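Local coordinates for protein putative tagatose-6-phosphate ketose/aldose isomerase (Escherichia coli, PDB 3C3J) that belongs to the SIS-domain family and carries two SIS domains, each with a parallel beta sheet flanked by helices, at residues R300-E314 against I318-S330. Residues are numbered along the deposited sequence; the frame is centred on the assembly and turned at random.
Sequences RRDNQAMRVIAIAAE and IVAAGPHIILPPS
R300, in the last turn of helix 288-302, reaches across to the end of helix 317-320 and the turn that follows and shows how one guanidinium can tie a helix end to the start of an edge strand. NE meets I318 O at 2.8 Å, almost in the guanidinium plane. NH2 donates to P323 O at 2.9 Å from above that carbonyl's plane and makes a weak bond to V319 O, while NH1 turns back to V308 O within its own segment. Bonds from all three nitrogens thus fix the group's rotation, and one flat face lies against G322, whose CA sits 3.4 Å from NH1. A bend at chi2 (-145°) carries the chain round to this place.

P323 O has a second donor: A310 N approaches it from the opposite face of the carbonyl, and there the strand ladder begins. I325 N then donates a hydrogen bond to A310 O (2.8 Å), A312 N to I325 O and L327 N to A312 O, the two strands running parallel about 10° apart.

Side chains pack on both faces of this ladder. On one, the I309 side chain crosses that of P323 at about a right angle, its CG1 3.9 Å from P323 CB; further along, I311 CG2, anti to the backbone N, meets L327 CD2 at 3.7 Å, the two side chains again nearly perpendicular. I311 and L327 also pack on helix 335-356, through F342 and Y345 respectively. On the other face A310 CB and A312 CB touch V319 CG1 and CG2 respectively. Past the strands, a water bridges A313 O and L327 O.

Together these elements form a beta-alpha-beta crossover with a very short helix, at the edge of the five-stranded parallel sheet in the second SIS domain.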
# COMPACT_ATOMS: atom_id res chain seq x y z
N ARG A 300 -12.00 -12.76 -17.46
CA ARG A 300 -13.21 -13.16 -18.20
C ARG A 300 -13.05 -14.58 -18.74
O ARG A 300 -13.97 -15.42 -18.63
CB ARG A 300 -13.48 -12.18 -19.34
CG ARG A 300 -14.04 -10.81 -18.89
CD ARG A 300 -15.03 -10.25 -19.88
NE ARG A 300 -15.38 -8.84 -19.69
CZ ARG A 300 -16.11 -8.36 -18.69
NH1 ARG A 300 -16.55 -9.15 -17.72
NH2 ARG A 300 -16.40 -7.07 -18.66
N ARG A 301 -11.88 -14.85 -19.29
CA ARG A 301 -11.54 -16.18 -19.80
C ARG A 301 -11.50 -17.24 -18.70
O ARG A 301 -11.99 -18.35 -18.92
CB ARG A 301 -10.18 -16.12 -20.50
CG ARG A 301 -9.98 -17.15 -21.55
CD ARG A 301 -8.51 -17.58 -21.70
NE ARG A 301 -7.49 -16.51 -21.55
CZ ARG A 301 -6.80 -16.23 -20.42
NH1 ARG A 301 -7.03 -16.88 -19.26
NH2 ARG A 301 -5.88 -15.27 -20.44
N ASP A 302 -10.91 -16.92 -17.55
CA ASP A 302 -10.86 -17.81 -16.39
C ASP A 302 -12.26 -18.26 -15.97
O ASP A 302 -12.45 -19.41 -15.56
CB ASP A 302 -10.25 -17.11 -15.17
CG ASP A 302 -8.76 -16.87 -15.30
OD1 ASP A 302 -8.13 -17.45 -16.23
OD2 ASP A 302 -8.22 -16.11 -14.46
N ASN A 303 -13.21 -17.34 -16.02
CA ASN A 303 -14.59 -17.63 -15.66
C ASN A 303 -14.72 -18.26 -14.27
O ASN A 303 -15.52 -19.18 -14.05
CB ASN A 303 -15.22 -18.53 -16.74
CG ASN A 303 -16.71 -18.64 -16.61
OD1 ASN A 303 -17.39 -17.67 -16.30
ND2 ASN A 303 -17.22 -19.84 -16.81
N GLN A 304 -13.95 -17.78 -13.30
CA GLN A 304 -14.02 -18.37 -11.97
C GLN A 304 -14.72 -17.50 -10.93
O GLN A 304 -15.29 -18.02 -9.97
CB GLN A 304 -12.66 -18.90 -11.52
CG GLN A 304 -11.71 -17.92 -10.88
CD GLN A 304 -10.24 -18.33 -11.06
OE1 GLN A 304 -9.93 -19.27 -11.82
NE2 GLN A 304 -9.33 -17.63 -10.39
N ALA A 305 -14.69 -16.19 -11.13
CA ALA A 305 -15.42 -15.26 -10.26
C ALA A 305 -16.93 -15.44 -10.43
O ALA A 305 -17.40 -15.85 -11.50
CB ALA A 305 -15.03 -13.82 -10.58
N MSE A 306 -17.69 -15.12 -9.39
CA MSE A 306 -19.15 -15.01 -9.51
C MSE A 306 -19.51 -13.99 -10.57
O MSE A 306 -20.44 -14.21 -11.33
CB MSE A 306 -19.78 -14.60 -8.19
CG MSE A 306 -21.32 -14.49 -8.21
SE MSE A 306 -22.06 -14.23 -6.39
CE MSE A 306 -22.17 -16.12 -5.82
N ARG A 307 -18.79 -12.86 -10.59
CA ARG A 307 -19.03 -11.79 -11.55
C ARG A 307 -17.79 -10.92 -11.72
O ARG A 307 -17.11 -10.64 -10.72
CB ARG A 307 -20.20 -10.90 -11.10
CG ARG A 307 -20.77 -10.03 -12.21
CD ARG A 307 -22.10 -9.38 -11.84
NE ARG A 307 -23.11 -10.39 -11.51
CZ ARG A 307 -24.28 -10.14 -10.92
NH1 ARG A 307 -24.64 -8.90 -10.60
NH2 ARG A 307 -25.12 -11.15 -10.66
N VAL A 308 -17.50 -10.52 -12.96
CA VAL A 308 -16.43 -9.59 -13.29
C VAL A 308 -17.06 -8.39 -13.99
O VAL A 308 -17.68 -8.55 -15.04
CB VAL A 308 -15.34 -10.19 -14.20
CG1 VAL A 308 -14.21 -9.13 -14.50
CG2 VAL A 308 -14.73 -11.46 -13.56
N ILE A 309 -16.93 -7.20 -13.39
CA ILE A 309 -17.52 -5.97 -13.92
C ILE A 309 -16.38 -5.01 -14.29
O ILE A 309 -15.54 -4.72 -13.46
CB ILE A 309 -18.44 -5.26 -12.89
CG1 ILE A 309 -19.59 -6.16 -12.46
CG2 ILE A 309 -18.99 -3.94 -13.42
CD1 ILE A 309 -20.47 -5.51 -11.42
N ALA A 310 -16.36 -4.58 -15.54
CA ALA A 310 -15.47 -3.53 -16.02
C ALA A 310 -16.24 -2.23 -16.03
O ALA A 310 -17.36 -2.16 -16.57
CB ALA A 310 -14.99 -3.84 -17.41
N ILE A 311 -15.64 -1.19 -15.46
CA ILE A 311 -16.16 0.17 -15.57
C ILE A 311 -15.17 0.97 -16.44
O ILE A 311 -13.99 1.05 -16.12
CB ILE A 311 -16.37 0.85 -14.19
CG1 ILE A 311 -17.20 -0.06 -13.26
CG2 ILE A 311 -17.06 2.19 -14.35
CD1 ILE A 311 -17.39 0.49 -11.85
N ALA A 312 -15.66 1.52 -17.56
CA ALA A 312 -14.79 2.19 -18.53
C ALA A 312 -15.48 3.32 -19.28
O ALA A 312 -16.70 3.29 -19.48
CB ALA A 312 -14.20 1.18 -19.52
N ALA A 313 -14.68 4.28 -19.73
CA ALA A 313 -15.13 5.36 -20.60
C ALA A 313 -15.46 4.87 -22.01
O ALA A 313 -16.40 5.35 -22.61
CB ALA A 313 -14.10 6.45 -20.68
N GLU A 314 -14.67 3.94 -22.53
CA GLU A 314 -14.87 3.38 -23.87
C GLU A 314 -15.15 1.90 -23.77
O GLU A 314 -14.46 1.19 -23.05
CB GLU A 314 -13.60 3.47 -24.70
CG GLU A 314 -12.97 4.82 -24.88
CD GLU A 314 -11.76 4.71 -25.84
OE1 GLU A 314 -11.68 3.67 -26.56
OE2 GLU A 314 -10.89 5.62 -25.86
N ILE A 318 -13.32 -6.71 -25.25
CA ILE A 318 -13.01 -7.26 -23.93
C ILE A 318 -13.98 -6.73 -22.86
O ILE A 318 -14.51 -7.50 -22.04
CB ILE A 318 -11.54 -6.98 -23.54
CG1 ILE A 318 -10.60 -7.79 -24.47
CG2 ILE A 318 -11.30 -7.38 -22.08
CD1 ILE A 318 -9.12 -7.46 -24.38
N VAL A 319 -14.19 -5.42 -22.87
CA VAL A 319 -15.06 -4.77 -21.89
C VAL A 319 -16.50 -5.25 -22.08
O VAL A 319 -17.18 -5.55 -21.11
CB VAL A 319 -14.96 -3.25 -22.01
CG1 VAL A 319 -16.14 -2.55 -21.31
CG2 VAL A 319 -13.57 -2.76 -21.48
N ALA A 320 -16.95 -5.35 -23.33
CA ALA A 320 -18.30 -5.85 -23.67
C ALA A 320 -18.54 -7.37 -23.54
O ALA A 320 -19.69 -7.81 -23.53
CB ALA A 320 -18.68 -5.39 -25.10
N ALA A 321 -17.49 -8.18 -23.41
CA ALA A 321 -17.62 -9.65 -23.32
C ALA A 321 -18.08 -10.15 -21.95
O ALA A 321 -17.93 -11.34 -21.64
CB ALA A 321 -16.31 -10.30 -23.69
N GLY A 322 -18.63 -9.26 -21.13
CA GLY A 322 -19.20 -9.61 -19.83
C GLY A 322 -19.74 -8.36 -19.16
O GLY A 322 -19.76 -7.31 -19.79
N PRO A 323 -20.20 -8.46 -17.89
CA PRO A 323 -20.80 -7.34 -17.17
C PRO A 323 -19.90 -6.12 -17.23
O PRO A 323 -18.69 -6.24 -17.06
CB PRO A 323 -20.90 -7.86 -15.74
CG PRO A 323 -21.08 -9.33 -15.91
CD PRO A 323 -20.21 -9.69 -17.08
N HIS A 324 -20.50 -4.97 -17.52
CA HIS A 324 -19.75 -3.74 -17.68
C HIS A 324 -20.65 -2.53 -17.54
O HIS A 324 -21.87 -2.61 -17.74
CB HIS A 324 -19.04 -3.71 -19.03
CG HIS A 324 -19.96 -3.64 -20.20
ND1 HIS A 324 -20.64 -4.74 -20.68
CD2 HIS A 324 -20.33 -2.61 -20.99
CE1 HIS A 324 -21.38 -4.39 -21.72
NE2 HIS A 324 -21.21 -3.10 -21.92
N ILE A 325 -20.02 -1.41 -17.19
CA ILE A 325 -20.66 -0.12 -17.10
C ILE A 325 -19.83 0.85 -17.92
O ILE A 325 -18.64 0.99 -17.69
CB ILE A 325 -20.76 0.36 -15.63
CG1 ILE A 325 -21.63 -0.58 -14.82
CG2 ILE A 325 -21.30 1.79 -15.54
CD1 ILE A 325 -21.53 -0.33 -13.33
N ILE A 326 -20.44 1.49 -18.91
CA ILE A 326 -19.76 2.56 -19.65
C ILE A 326 -20.16 3.88 -19.04
O ILE A 326 -21.33 4.14 -18.82
CB ILE A 326 -20.09 2.56 -21.17
CG1 ILE A 326 -19.83 1.18 -21.79
CG2 ILE A 326 -19.30 3.65 -21.90
CD1 ILE A 326 -18.44 0.61 -21.61
N LEU A 327 -19.16 4.69 -18.70
CA LEU A 327 -19.40 5.99 -18.09
C LEU A 327 -20.19 6.90 -19.05
O LEU A 327 -20.09 6.76 -20.27
CB LEU A 327 -18.07 6.66 -17.73
CG LEU A 327 -17.14 5.90 -16.77
CD1 LEU A 327 -15.84 6.68 -16.61
CD2 LEU A 327 -17.82 5.68 -15.42
N PRO A 328 -20.98 7.84 -18.49
CA PRO A 328 -21.67 8.81 -19.37
C PRO A 328 -20.71 9.52 -20.31
O PRO A 328 -19.56 9.74 -19.94
CB PRO A 328 -22.27 9.83 -18.37
CG PRO A 328 -22.43 9.09 -17.14
CD PRO A 328 -21.32 8.04 -17.08
N PRO A 329 -21.16 9.88 -21.52
CA PRO A 329 -20.26 10.56 -22.43
C PRO A 329 -19.74 11.86 -21.86
O PRO A 329 -20.49 12.59 -21.21
CB PRO A 329 -21.13 10.84 -23.67
CG PRO A 329 -22.20 9.84 -23.60
CD PRO A 329 -22.49 9.70 -22.13
N SER A 330 -18.47 12.12 -22.12
CA SER A 330 -17.82 13.37 -21.75
C SER A 330 -16.56 13.54 -22.57
O SER A 330 -16.16 12.65 -23.34
CB SER A 330 -17.43 13.35 -20.27
OG SER A 330 -16.41 12.36 -20.05
O HOH W 1 -18.08 7.40 -21.87